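Local coordinates for acyl-CoA dehydrogenase family protein (Porphyromonas gingivalis, PDB 2OKU) that probably acts as an FAD-dependent acyl-CoA dehydrogenase, of which this chain is the all-helical C-terminal domain, in a two-subunit assembly, at residues A[4-7]-A[8-12]; A[15-19]-A[20-24]; A[32-35]-A[36-40]; A[46-49]-A[50-53]; A[70-73]-A[74-78]. All blocks are in the same frame, centred on the assembly; numbering follows the deposited sequence.

Contact 1 of 5, residues A[4-7]-A[8-12]; sequences AAIR and HITTG
I6 and T10 meet at the kink where helix 2-5 gives way to helix 7-11, with I6 in the N-cap position of the second helix. The I6 carbonyl starts the new helix: T10 N reaches I6 O at 3.1 Å, nearly in line with the C=O bond, while the bond from I9 N to the same oxygen is weak. R7 O continues the ordered backbone with a 2.9 Å bond from T11 N; the hydroxyl T10 OG1 lies 3.2 Å from R7 O, as a threonine on a helix can when it leans back over the preceding turn. The packed side is apolar. I6 CG1 stands between its own N and carbonyl carbon (chi1 80°), and from there CD1 crosses T10 CG2 at about a right angle, 3.9 Å away. I6 CB also rests on I9 CB at 4.0 Å. Branched isoleucines suit this buried face, which lies against A65, V69 and T72 of helix 58-87. The other side is looser and more exposed, and there R7 runs out as an extended chain. G12, with positive phi, is the C-prime residue of a Schellman motif that ends the short helix, a conformation glycine adopts readily. H8 turns its NE2 to D88 of the second subunit, to which it is hydrogen-bonded. The H8 ring has I9 CG1 over one face, offset toward the rim, and at its edge CE1 lies 3.4 Å from A5 O.

Contact 2 of 5, residues A[15-19]-A[20-24]; sequences IARIR and EEYQQ
E20 folds back over A16 on helix 13-22: its N bonds A16 O at 2.8 Å, and its extended chain lies over the A16 methyl, with OE2 3.8 Å from A16 CB. E21 follows with a salt bridge to R17, opposite charges suiting positions one helical turn apart. Both chains have CG anti to the backbone N (chi1 -178° for E21), and this shared first torsion sets them alongside each other, pointing the same way. R17 grips E21 OE1 side-on with two nitrogens, NE at 2.9 Å and NH2 at 3.2 Å, both from the same face of the carboxylate. Y22 then places its OH over the centre of the R17 guanidinium, 3.3 Å above the plane, with the two flat groups 27° apart; its CD2 meets I18 CG1 at 4.0 Å, the side chains crossing at about a right angle. Here the helix widens into a pi-type turn, in which Y22 N bonds R17 O and Q23 N bonds I18 O at 2.7 Å. Q23 CG lies along I18 CG2. Q24 bends at chi2, and its NE2 donates a hydrogen bond to R19 O at 2.8 Å. Around this turn, I18 and Y22 face helix 58-87, whereas R19 forms salt bridges to D43 and E46 of helix 32-53 and Q23 NE2 bonds K35 O of that same helix.

Contact 3 of 5, residues A[32-35]-A[36-40]; sequences QPMK and EALAR
Q32 and E36 join their side chains across the first turn of helix 32-53, a regular alpha helix in the bundle of this domain. The backbone bonds run from residue i+4 to residue i: E36 N to Q32 O, A37 N to P33 O, L38 N to M34 O and A39 N to K35 O. P33 fits this opening turn because its ring nitrogen has no hydrogen to donate, and none is needed so near the start of a helix.

The polar side-chain bond is nearly straight. Q32 bends at chi2 (64°), which turns its amide forward along the helix, toward E36, and NE2 reaches E36 OE2 at 3.0 Å on the anti side, 34° out of the carboxylate plane. Amide and carboxylate planes stand 72° apart. K35 is extended instead and sends NZ to T25 O, tying the helix to the loop before it.

Apolar contact occupies the inner face. The long, flexible selenomethionine M34 and the branched L38 both lie against M82 of helix 58-87, and the small A37 lets L99 and Q103 of helix 92-115 come close. Between the two inner chains, M34 CG meets L38 CD1 at 3.9 Å.

Contact 4 of 5, residues A[46-49]-A[50-53]; sequences EALI and AFVT
I49 O, in the last turn of alpha helix 32-53, is met by several groups of the residues that follow: it receives T53 N at 2.9 Å, a nearly straight bond with a hydrogen angle of 175°. V52 N adds a weak bond to the same oxygen, and the hydroxyl T53 OG1 stands 3.2 Å from it. That placement follows from chi1 of 63°, which sets OG1 between the backbone N and carbonyl carbon of T53 and leaves its methyl CG2 on the flank facing I49. A threonine thus serves this turn twice, with a hydroxyl near the backbone and a methyl for packing.

Further back, A50 N bonds E46 O, F51 N bonds A47 O and V52 N bonds L48 O, the regular alpha-helical pattern. The residues sort by face. I49, L48 and V52 are buried: I49 packs on L68 and T72 of helix 58-87, L48 on M71 of that helix and on R114 of helix 92-115, and V52 on L61 and V113. Branched aliphatic chains suit this interior. A47 is small and lies on the exposed side, while E46 makes a salt bridge with R19 of helix 13-22.

F51 swings its ring away from the turn, although one flank still approaches L48, CD2 lying 4.4 Å from L48 CD1. On the other side of the turn, I49 CG2 and T53 CG2 meet obliquely, methyl to methyl, at 4.0 Å.

Contact 5 of 5, residues A[70-73]-A[74-78]; sequences EMTA and HAVFG
H74 N bonds E70 O at 3.0 Å, V76 N bonds T72 O and F77 N bonds A73 O at 2.7 Å, the regular turns of alpha helix 58-87 where it runs through the middle of the bundle and along the second subunit. F77 places its ring over A73: CB of the alanine stands 4.3 Å above the ring plane, over its centre, an apolar contact with the ring face for which a bare methyl leaves room. The F77 ring also makes edge-to-face contacts with F91 and Y98 of the second subunit, which call for a flat aromatic side chain.

On another flank T72 CG2 and V76 CG2 cross obliquely at 4.0 Å, beta-branched chains packed against Y14 and I18 of helix 13-22; the hydroxyl of T72 bonds L68 O. M71, a selenomethionine, points instead to R44 and A45 of helix 32-53.

H74 is buried and uses both ring nitrogens. With CG anti to its carbonyl carbon (chi1 -66°), the ring folds back toward E70, whose carbonyl O lies 3.0 Å from CD2. ND1 bonds Y98 OH of the second subunit, and a water in the ring plane is held 2.7 Å from NE2.

In the fold
The centre of contact 5 lies about 4 Å from the centre of the chain, and all four other contacts touch it. I9 CG2 of contact 1 and I49 CD1 of contact 4 both pack against T72 OG1, at 3.6 and 3.7 Å; I18 CD1 of contact 2 meets A75 CB, and M34 CE of contact 3 meets G78 O. Contacts 2 and 3 are joined by a probable hydrogen bond, Q23 NE2 to K35 O at 2.9 Å, and contacts 2 and 4 by the salt bridge R19 NH2 to E46 OE1 at 2.8 Å. Contacts 3 and 4 share helix 32-53, their centres about 20 Å apart. Contacts 1 and 5 both reach the second subunit.

Contact 1 of 5, residues A[4-7]-A[8-12]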
loop_
_atom_site.group_PDB
_atom_site.type_symbol
_atom_site.label_atom_id
_atom_site.label_comp_id
_atom_site.label_asym_id
_atom_site.label_seq_id
_atom_site.Cartn_x
_atom_site.Cartn_y
_atom_site.Cartn_z
ATOM N N ALA A 4 21.982 -10.686 6.606
ATOM C CA ALA A 4 22.691 -9.710 5.767
ATOM C C ALA A 4 21.724 -8.973 4.853
ATOM O O ALA A 4 21.773 -7.743 4.748
ATOM C CB ALA A 4 23.791 -10.415 4.914
ATOM N N ALA A 5 20.849 -9.726 4.190
ATOM C CA ALA A 5 19.857 -9.145 3.270
ATOM C C ALA A 5 18.938 -8.152 3.966
ATOM O O ALA A 5 18.285 -7.320 3.313
ATOM C CB ALA A 5 19.006 -10.264 2.616
ATOM N N ILE A 6 18.850 -8.234 5.287
ATOM C CA ILE A 6 17.953 -7.328 6.022
ATOM C C ILE A 6 18.664 -6.404 7.029
ATOM O O ILE A 6 18.029 -5.836 7.884
ATOM C CB ILE A 6 16.719 -8.063 6.691
ATOM C CG1 ILE A 6 17.042 -8.763 8.000
ATOM C CG2 ILE A 6 16.022 -9.026 5.725
ATOM C CD1 ILE A 6 15.753 -8.913 8.873
ATOM N N ARG A 7 19.974 -6.213 6.888
ATOM C CA ARG A 7 20.704 -5.369 7.832
ATOM C C ARG A 7 20.118 -3.952 7.963
ATOM O O ARG A 7 20.114 -3.342 9.044
ATOM C CB ARG A 7 22.166 -5.297 7.411
ATOM C CG ARG A 7 23.062 -5.195 8.531
ATOM C CD ARG A 7 24.486 -4.942 8.067
ATOM N NE ARG A 7 25.316 -4.475 9.169
ATOM C CZ ARG A 7 26.056 -5.276 9.936
ATOM N NH1 ARG A 7 26.097 -6.592 9.717
ATOM N NH2 ARG A 7 26.790 -4.759 10.915
ATOM N N HIS A 8 19.629 -3.420 6.847
ATOM C CA HIS A 8 19.023 -2.079 6.816
ATOM C C HIS A 8 17.675 -2.056 7.574
ATOM O O HIS A 8 17.309 -1.053 8.191
ATOM C CB HIS A 8 18.890 -1.586 5.361
ATOM C CG HIS A 8 17.941 -2.398 4.521
ATOM N ND1 HIS A 8 18.028 -3.768 4.407
ATOM C CD2 HIS A 8 16.910 -2.016 3.726
ATOM C CE1 HIS A 8 17.073 -4.196 3.593
ATOM N NE2 HIS A 8 16.372 -3.154 3.175
ATOM N N ILE A 9 16.976 -3.191 7.584
ATOM C CA ILE A 9 15.748 -3.383 8.371
ATOM C C ILE A 9 16.019 -3.449 9.878
ATOM O O ILE A 9 15.398 -2.708 10.665
ATOM C CB ILE A 9 14.991 -4.685 7.928
ATOM C CG1 ILE A 9 14.682 -4.637 6.428
ATOM C CG2 ILE A 9 13.746 -4.972 8.858
ATOM C CD1 ILE A 9 13.791 -3.482 5.959
ATOM N N THR A 10 16.954 -4.291 10.297
ATOM C CA THR A 10 17.269 -4.388 11.701
ATOM C C THR A 10 17.856 -3.084 12.226
ATOM O O THR A 10 17.563 -2.684 13.356
ATOM C CB THR A 10 18.171 -5.592 12.014
ATOM O OG1 THR A 10 19.325 -5.577 11.177
ATOM C CG2 THR A 10 17.389 -6.879 11.775
ATOM N N THR A 11 18.644 -2.394 11.396
ATOM C CA THR A 11 19.225 -1.120 11.814
ATOM C C THR A 11 18.193 0.007 11.853
ATOM O O THR A 11 18.271 0.910 12.707
ATOM C CB THR A 11 20.467 -0.740 10.978
ATOM O OG1 THR A 11 21.516 -1.650 11.306
ATOM C CG2 THR A 11 20.951 0.690 11.304
ATOM N N GLY A 12 17.204 -0.058 10.980
ATOM C CA GLY A 12 16.122 0.895 10.964
ATOM C C GLY A 12 16.326 2.071 10.025
ATOM O O GLY A 12 15.963 3.198 10.350
#

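Contact 2 of 5, residues A[15-19]-A[20-24]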
loop_
_atom_site.group_PDB
_atom_site.type_symbol
_atom_site.label_atom_id
_atom_site.label_comp_id
_atom_site.label_asym_id
_atom_site.label_seq_id
_atom_site.Cartn_x
_atom_site.Cartn_y
_atom_site.Cartn_z
ATOM N N ILE A 15 12.914 3.376 9.209
ATOM C CA ILE A 15 12.409 4.030 10.422
ATOM C C ILE A 15 12.950 5.466 10.491
ATOM O O ILE A 15 12.205 6.416 10.784
ATOM C CB ILE A 15 12.806 3.210 11.694
ATOM C CG1 ILE A 15 12.272 1.752 11.657
ATOM C CG2 ILE A 15 12.381 3.955 13.014
ATOM C CD1 ILE A 15 10.850 1.602 11.315
ATOM N N ALA A 16 14.244 5.627 10.180
ATOM C CA ALA A 16 14.892 6.951 10.170
ATOM C C ALA A 16 14.294 7.833 9.068
ATOM O O ALA A 16 13.975 9.007 9.321
ATOM C CB ALA A 16 16.421 6.824 10.012
ATOM N N ARG A 17 14.088 7.278 7.873
ATOM C CA ARG A 17 13.494 8.060 6.782
ATOM C C ARG A 17 12.050 8.506 7.122
ATOM O O ARG A 17 11.644 9.676 6.870
ATOM C CB ARG A 17 13.525 7.315 5.441
ATOM C CG ARG A 17 13.055 8.241 4.321
ATOM C CD ARG A 17 13.336 7.726 2.946
ATOM N NE ARG A 17 13.064 8.797 1.985
ATOM C CZ ARG A 17 13.086 8.650 0.667
ATOM N NH1 ARG A 17 13.382 7.481 0.118
ATOM N NH2 ARG A 17 12.803 9.690 -0.104
ATOM N N ILE A 18 11.289 7.582 7.697
ATOM C CA ILE A 18 9.954 7.885 8.151
ATOM C C ILE A 18 9.985 9.070 9.123
ATOM O O ILE A 18 9.235 10.035 8.963
ATOM C CB ILE A 18 9.305 6.668 8.853
ATOM C CG1 ILE A 18 8.834 5.665 7.767
ATOM C CG2 ILE A 18 8.150 7.153 9.788
ATOM C CD1 ILE A 18 8.407 4.306 8.304
ATOM N N ARG A 19 10.850 9.003 10.117
ATOM C CA ARG A 19 10.855 10.020 11.158
ATOM C C ARG A 19 11.443 11.353 10.691
ATOM O O ARG A 19 10.940 12.421 11.052
ATOM C CB ARG A 19 11.594 9.509 12.390
ATOM C CG ARG A 19 10.822 8.450 13.099
ATOM C CD ARG A 19 11.666 7.736 14.107
ATOM N NE ARG A 19 10.874 6.767 14.821
ATOM C CZ ARG A 19 11.366 5.821 15.612
ATOM N NH1 ARG A 19 12.672 5.710 15.802
ATOM N NH2 ARG A 19 10.527 5.000 16.224
ATOM N N GLU A 20 12.482 11.278 9.866
ATOM C CA GLU A 20 13.250 12.457 9.459
ATOM C C GLU A 20 12.666 13.147 8.229
ATOM O O GLU A 20 12.819 14.360 8.084
ATOM C CB GLU A 20 14.747 12.084 9.264
ATOM C CG GLU A 20 15.416 11.644 10.566
ATOM C CD GLU A 20 16.783 10.902 10.406
ATOM O OE1 GLU A 20 17.436 10.972 9.347
ATOM O OE2 GLU A 20 17.198 10.237 11.389
ATOM N N GLU A 21 11.975 12.411 7.359
ATOM C CA GLU A 21 11.378 12.969 6.151
ATOM C C GLU A 21 9.852 12.851 6.132
ATOM O O GLU A 21 9.146 13.863 6.106
ATOM C CB GLU A 21 11.936 12.312 4.883
ATOM C CG GLU A 21 11.355 12.912 3.608
ATOM C CD GLU A 21 11.906 12.298 2.311
ATOM O OE1 GLU A 21 12.962 11.647 2.361
ATOM O OE2 GLU A 21 11.277 12.513 1.246
ATOM N N TYR A 22 9.333 11.629 6.106
ATOM C CA TYR A 22 7.890 11.480 5.846
ATOM C C TYR A 22 7.029 12.079 6.961
ATOM O O TYR A 22 5.996 12.705 6.693
ATOM C CB TYR A 22 7.511 10.030 5.633
ATOM C CG TYR A 22 8.190 9.320 4.498
ATOM C CD1 TYR A 22 8.617 9.992 3.358
ATOM C CD2 TYR A 22 8.396 7.939 4.556
ATOM C CE1 TYR A 22 9.249 9.316 2.320
ATOM C CE2 TYR A 22 9.003 7.258 3.509
ATOM C CZ TYR A 22 9.422 7.945 2.391
ATOM O OH TYR A 22 10.027 7.255 1.355
ATOM N N GLN A 23 7.430 11.869 8.206
ATOM C CA GLN A 23 6.671 12.420 9.330
ATOM C C GLN A 23 6.805 13.950 9.448
ATOM O O GLN A 23 6.097 14.561 10.248
ATOM C CB GLN A 23 7.084 11.760 10.646
ATOM C CG GLN A 23 6.461 10.352 10.865
ATOM C CD GLN A 23 4.992 10.467 11.269
ATOM O OE1 GLN A 23 4.656 11.287 12.123
ATOM N NE2 GLN A 23 4.117 9.652 10.665
ATOM N N GLN A 24 7.718 14.547 8.687
ATOM C CA GLN A 24 7.890 16.009 8.669
ATOM C C GLN A 24 7.025 16.690 7.611
ATOM O O GLN A 24 7.046 17.917 7.491
ATOM C CB GLN A 24 9.358 16.374 8.440
ATOM C CG GLN A 24 10.343 15.729 9.397
ATOM C CD GLN A 24 10.073 16.061 10.832
ATOM O OE1 GLN A 24 9.603 17.154 11.152
ATOM N NE2 GLN A 24 10.380 15.120 11.725
#

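Contact 3 of 5, residues A[32-35]-A[36-40]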
loop_
_atom_site.group_PDB
_atom_site.type_symbol
_atom_site.label_atom_id
_atom_site.label_comp_id
_atom_site.label_asym_id
_atom_site.label_seq_id
_atom_site.Cartn_x
_atom_site.Cartn_y
_atom_site.Cartn_z
ATOM N N GLN A 32 -4.131 14.293 9.392
ATOM C CA GLN A 32 -3.349 14.256 10.615
ATOM C C GLN A 32 -3.545 12.950 11.420
ATOM O O GLN A 32 -2.579 12.383 11.912
ATOM C CB GLN A 32 -3.607 15.508 11.462
ATOM C CG GLN A 32 -2.751 15.641 12.721
ATOM C CD GLN A 32 -1.255 15.778 12.439
ATOM O OE1 GLN A 32 -0.863 16.372 11.446
ATOM N NE2 GLN A 32 -0.421 15.229 13.324
ATOM N N PRO A 33 -4.797 12.470 11.567
ATOM C CA PRO A 33 -4.943 11.183 12.264
ATOM C C PRO A 33 -4.180 10.045 11.593
ATOM O O PRO A 33 -3.548 9.236 12.292
ATOM C CB PRO A 33 -6.465 10.943 12.253
ATOM C CG PRO A 33 -7.046 12.355 12.211
ATOM C CD PRO A 33 -6.108 13.060 11.235
HETATM N N MSE A 34 -4.188 10.001 10.261
HETATM C CA MSE A 34 -3.440 8.985 9.566
HETATM C C MSE A 34 -1.945 9.131 9.828
HETATM O O MSE A 34 -1.272 8.138 10.057
HETATM C CB MSE A 34 -3.697 8.974 8.057
HETATM C CG MSE A 34 -2.913 7.871 7.365
HETATM SE SE MSE A 34 -3.504 7.688 5.475
HETATM C CE MSE A 34 -2.502 6.013 5.069
ATOM N N LYS A 35 -1.437 10.362 9.810
ATOM C CA LYS A 35 -0.031 10.605 10.101
ATOM C C LYS A 35 0.366 10.083 11.507
ATOM O O LYS A 35 1.412 9.432 11.678
ATOM C CB LYS A 35 0.278 12.093 9.938
ATOM C CG LYS A 35 1.689 12.467 10.210
ATOM C CD LYS A 35 1.933 13.916 9.781
ATOM C CE LYS A 35 3.271 14.357 10.139
ATOM N NZ LYS A 35 3.445 15.826 9.961
ATOM N N GLU A 36 -0.484 10.337 12.497
ATOM C CA GLU A 36 -0.249 9.881 13.856
ATOM C C GLU A 36 -0.345 8.349 13.972
ATOM O O GLU A 36 0.464 7.732 14.672
ATOM C CB GLU A 36 -1.207 10.576 14.833
ATOM C CG GLU A 36 -0.900 12.078 14.926
ATOM C CD GLU A 36 -1.935 12.903 15.697
ATOM O OE1 GLU A 36 -2.949 12.338 16.168
ATOM O OE2 GLU A 36 -1.718 14.134 15.816
ATOM N N ALA A 37 -1.299 7.746 13.279
ATOM C CA ALA A 37 -1.410 6.268 13.258
ATOM C C ALA A 37 -0.164 5.618 12.636
ATOM O O ALA A 37 0.332 4.606 13.127
ATOM C CB ALA A 37 -2.656 5.840 12.493
ATOM N N LEU A 38 0.347 6.220 11.558
ATOM C CA LEU A 38 1.557 5.726 10.914
ATOM C C LEU A 38 2.775 5.848 11.812
ATOM O O LEU A 38 3.642 5.000 11.768
ATOM C CB LEU A 38 1.811 6.458 9.602
ATOM C CG LEU A 38 0.821 6.078 8.503
ATOM C CD1 LEU A 38 0.899 7.104 7.378
ATOM C CD2 LEU A 38 1.083 4.679 8.003
ATOM N N ALA A 39 2.845 6.915 12.612
ATOM C CA ALA A 39 3.926 7.070 13.595
ATOM C C ALA A 39 3.890 5.913 14.608
ATOM O O ALA A 39 4.927 5.317 14.907
ATOM C CB ALA A 39 3.823 8.433 14.299
ATOM N N ARG A 40 2.690 5.569 15.092
ATOM C CA ARG A 40 2.529 4.438 16.007
ATOM C C ARG A 40 2.945 3.115 15.344
ATOM O O ARG A 40 3.608 2.292 15.983
ATOM C CB ARG A 40 1.096 4.344 16.564
ATOM C CG ARG A 40 0.785 5.448 17.589
ATOM C CD ARG A 40 -0.655 5.392 18.163
ATOM N NE ARG A 40 -1.034 4.068 18.669
ATOM C CZ ARG A 40 -0.830 3.597 19.912
ATOM N NH1 ARG A 40 -0.211 4.321 20.858
ATOM N NH2 ARG A 40 -1.244 2.363 20.211
#

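Contact 4 of 5, residues A[46-49]-A[50-53]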
loop_
_atom_site.group_PDB
_atom_site.type_symbol
_atom_site.label_atom_id
_atom_site.label_comp_id
_atom_site.label_asym_id
_atom_site.label_seq_id
_atom_site.Cartn_x
_atom_site.Cartn_y
_atom_site.Cartn_z
ATOM N N GLU A 46 9.766 -0.842 15.041
ATOM C CA GLU A 46 11.042 -0.690 15.724
ATOM C C GLU A 46 11.059 -1.535 16.991
ATOM O O GLU A 46 12.052 -2.188 17.279
ATOM C CB GLU A 46 11.285 0.787 16.075
ATOM C CG GLU A 46 12.596 1.075 16.818
ATOM C CD GLU A 46 12.770 2.542 17.115
ATOM O OE1 GLU A 46 11.907 3.100 17.834
ATOM O OE2 GLU A 46 13.740 3.128 16.605
ATOM N N ALA A 47 9.970 -1.482 17.754
ATOM C CA ALA A 47 9.898 -2.196 19.034
ATOM C C ALA A 47 9.962 -3.699 18.805
ATOM O O ALA A 47 10.637 -4.398 19.541
ATOM C CB ALA A 47 8.637 -1.828 19.806
ATOM N N LEU A 48 9.277 -4.195 17.782
ATOM C CA LEU A 48 9.281 -5.649 17.492
ATOM C C LEU A 48 10.661 -6.122 17.017
ATOM O O LEU A 48 11.132 -7.178 17.416
ATOM C CB LEU A 48 8.215 -6.025 16.460
ATOM C CG LEU A 48 8.019 -7.535 16.292
ATOM C CD1 LEU A 48 7.424 -8.144 17.586
ATOM C CD2 LEU A 48 7.126 -7.849 15.068
ATOM N N ILE A 49 11.317 -5.310 16.184
ATOM C CA ILE A 49 12.687 -5.613 15.773
ATOM C C ILE A 49 13.590 -5.726 17.000
ATOM O O ILE A 49 14.344 -6.697 17.095
ATOM C CB ILE A 49 13.232 -4.551 14.789
ATOM C CG1 ILE A 49 12.464 -4.686 13.471
ATOM C CG2 ILE A 49 14.780 -4.701 14.596
ATOM C CD1 ILE A 49 12.574 -3.472 12.494
ATOM N N ALA A 50 13.493 -4.755 17.925
ATOM C CA ALA A 50 14.250 -4.772 19.201
ATOM C C ALA A 50 13.939 -6.002 20.038
ATOM O O ALA A 50 14.850 -6.611 20.615
ATOM C CB ALA A 50 13.991 -3.503 20.021
ATOM N N PHE A 51 12.662 -6.353 20.125
ATOM C CA PHE A 51 12.236 -7.560 20.841
ATOM C C PHE A 51 13.010 -8.799 20.364
ATOM O O PHE A 51 13.452 -9.619 21.184
ATOM C CB PHE A 51 10.718 -7.765 20.732
ATOM C CG PHE A 51 10.248 -9.092 21.248
ATOM C CD1 PHE A 51 9.959 -9.258 22.595
ATOM C CD2 PHE A 51 10.129 -10.177 20.403
ATOM C CE1 PHE A 51 9.535 -10.505 23.093
ATOM C CE2 PHE A 51 9.707 -11.409 20.875
ATOM C CZ PHE A 51 9.406 -11.581 22.213
ATOM N N VAL A 52 13.178 -8.925 19.054
ATOM C CA VAL A 52 13.886 -10.069 18.453
ATOM C C VAL A 52 15.420 -9.937 18.569
ATOM O O VAL A 52 16.090 -10.859 19.066
ATOM C CB VAL A 52 13.500 -10.276 16.958
ATOM C CG1 VAL A 52 14.343 -11.395 16.320
ATOM C CG2 VAL A 52 11.984 -10.582 16.799
ATOM N N THR A 53 15.964 -8.800 18.142
ATOM C CA THR A 53 17.427 -8.600 18.132
ATOM C C THR A 53 18.034 -8.644 19.532
ATOM O O THR A 53 19.117 -9.187 19.715
ATOM C CB THR A 53 17.863 -7.290 17.420
ATOM O OG1 THR A 53 17.339 -6.143 18.108
ATOM C CG2 THR A 53 17.434 -7.300 15.972
#

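Contact 5 of 5, residues A[70-73]-A[74-78]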
loop_
_atom_site.group_PDB
_atom_site.type_symbol
_atom_site.label_atom_id
_atom_site.label_comp_id
_atom_site.label_asym_id
_atom_site.label_seq_id
_atom_site.Cartn_x
_atom_site.Cartn_y
_atom_site.Cartn_z
ATOM N N GLU A 70 8.318 -7.479 6.678
ATOM C CA GLU A 70 6.906 -7.182 6.499
ATOM C C GLU A 70 6.381 -6.125 7.471
ATOM O O GLU A 70 5.647 -5.225 7.073
ATOM C CB GLU A 70 6.079 -8.440 6.657
ATOM C CG GLU A 70 6.272 -9.432 5.554
ATOM C CD GLU A 70 5.444 -10.686 5.832
ATOM O OE1 GLU A 70 4.214 -10.530 6.152
ATOM O OE2 GLU A 70 6.027 -11.785 5.740
HETATM N N MSE A 71 6.774 -6.255 8.738
HETATM C CA MSE A 71 6.373 -5.330 9.782
HETATM C C MSE A 71 6.785 -3.906 9.383
HETATM O O MSE A 71 6.016 -2.937 9.507
HETATM C CB MSE A 71 7.034 -5.749 11.103
HETATM C CG MSE A 71 6.550 -4.986 12.300
HETATM SE SE MSE A 71 4.759 -5.694 12.831
HETATM C CE MSE A 71 4.488 -4.436 14.355
ATOM N N THR A 72 8.001 -3.786 8.860
ATOM C CA THR A 72 8.499 -2.520 8.380
ATOM C C THR A 72 7.767 -2.021 7.133
ATOM O O THR A 72 7.445 -0.823 7.044
ATOM C CB THR A 72 10.043 -2.602 8.122
ATOM O OG1 THR A 72 10.709 -3.015 9.337
ATOM C CG2 THR A 72 10.571 -1.241 7.676
ATOM N N ALA A 73 7.562 -2.915 6.167
ATOM C CA ALA A 73 6.868 -2.622 4.917
ATOM C C ALA A 73 5.495 -1.984 5.176
ATOM O O ALA A 73 5.106 -0.999 4.521
ATOM C CB ALA A 73 6.721 -3.909 4.058
ATOM N N HIS A 74 4.746 -2.511 6.143
ATOM C CA HIS A 74 3.420 -1.941 6.437
ATOM C C HIS A 74 3.513 -0.458 6.811
ATOM O O HIS A 74 2.718 0.377 6.325
ATOM C CB HIS A 74 2.672 -2.757 7.505
ATOM C CG HIS A 74 2.323 -4.127 7.044
ATOM N ND1 HIS A 74 1.543 -4.348 5.932
ATOM C CD2 HIS A 74 2.683 -5.344 7.507
ATOM C CE1 HIS A 74 1.462 -5.651 5.715
ATOM N NE2 HIS A 74 2.115 -6.279 6.679
ATOM N N ALA A 75 4.487 -0.114 7.656
ATOM C CA ALA A 75 4.714 1.282 8.020
ATOM C C ALA A 75 5.177 2.154 6.856
ATOM O O ALA A 75 4.673 3.262 6.699
ATOM C CB ALA A 75 5.721 1.383 9.196
ATOM N N VAL A 76 6.143 1.676 6.065
ATOM C CA VAL A 76 6.642 2.416 4.900
ATOM C C VAL A 76 5.549 2.628 3.877
ATOM O O VAL A 76 5.270 3.779 3.471
ATOM C CB VAL A 76 7.841 1.708 4.245
ATOM C CG1 VAL A 76 8.258 2.415 2.905
ATOM C CG2 VAL A 76 9.035 1.613 5.253
ATOM N N PHE A 77 4.901 1.528 3.496
ATOM C CA PHE A 77 3.842 1.556 2.477
ATOM C C PHE A 77 2.775 2.557 2.884
ATOM O O PHE A 77 2.309 3.346 2.059
ATOM C CB PHE A 77 3.230 0.171 2.311
ATOM C CG PHE A 77 4.075 -0.815 1.510
ATOM C CD1 PHE A 77 5.387 -0.552 1.118
ATOM C CD2 PHE A 77 3.529 -2.056 1.184
ATOM C CE1 PHE A 77 6.114 -1.483 0.381
ATOM C CE2 PHE A 77 4.256 -2.997 0.469
ATOM C CZ PHE A 77 5.552 -2.721 0.068
ATOM N N GLY A 78 2.395 2.532 4.163
ATOM C CA GLY A 78 1.336 3.406 4.681
ATOM C C GLY A 78 1.683 4.867 4.486
ATOM O O GLY A 78 0.837 5.709 4.101
HETATM O O HOH W 1 2.339 -9.001 6.414
#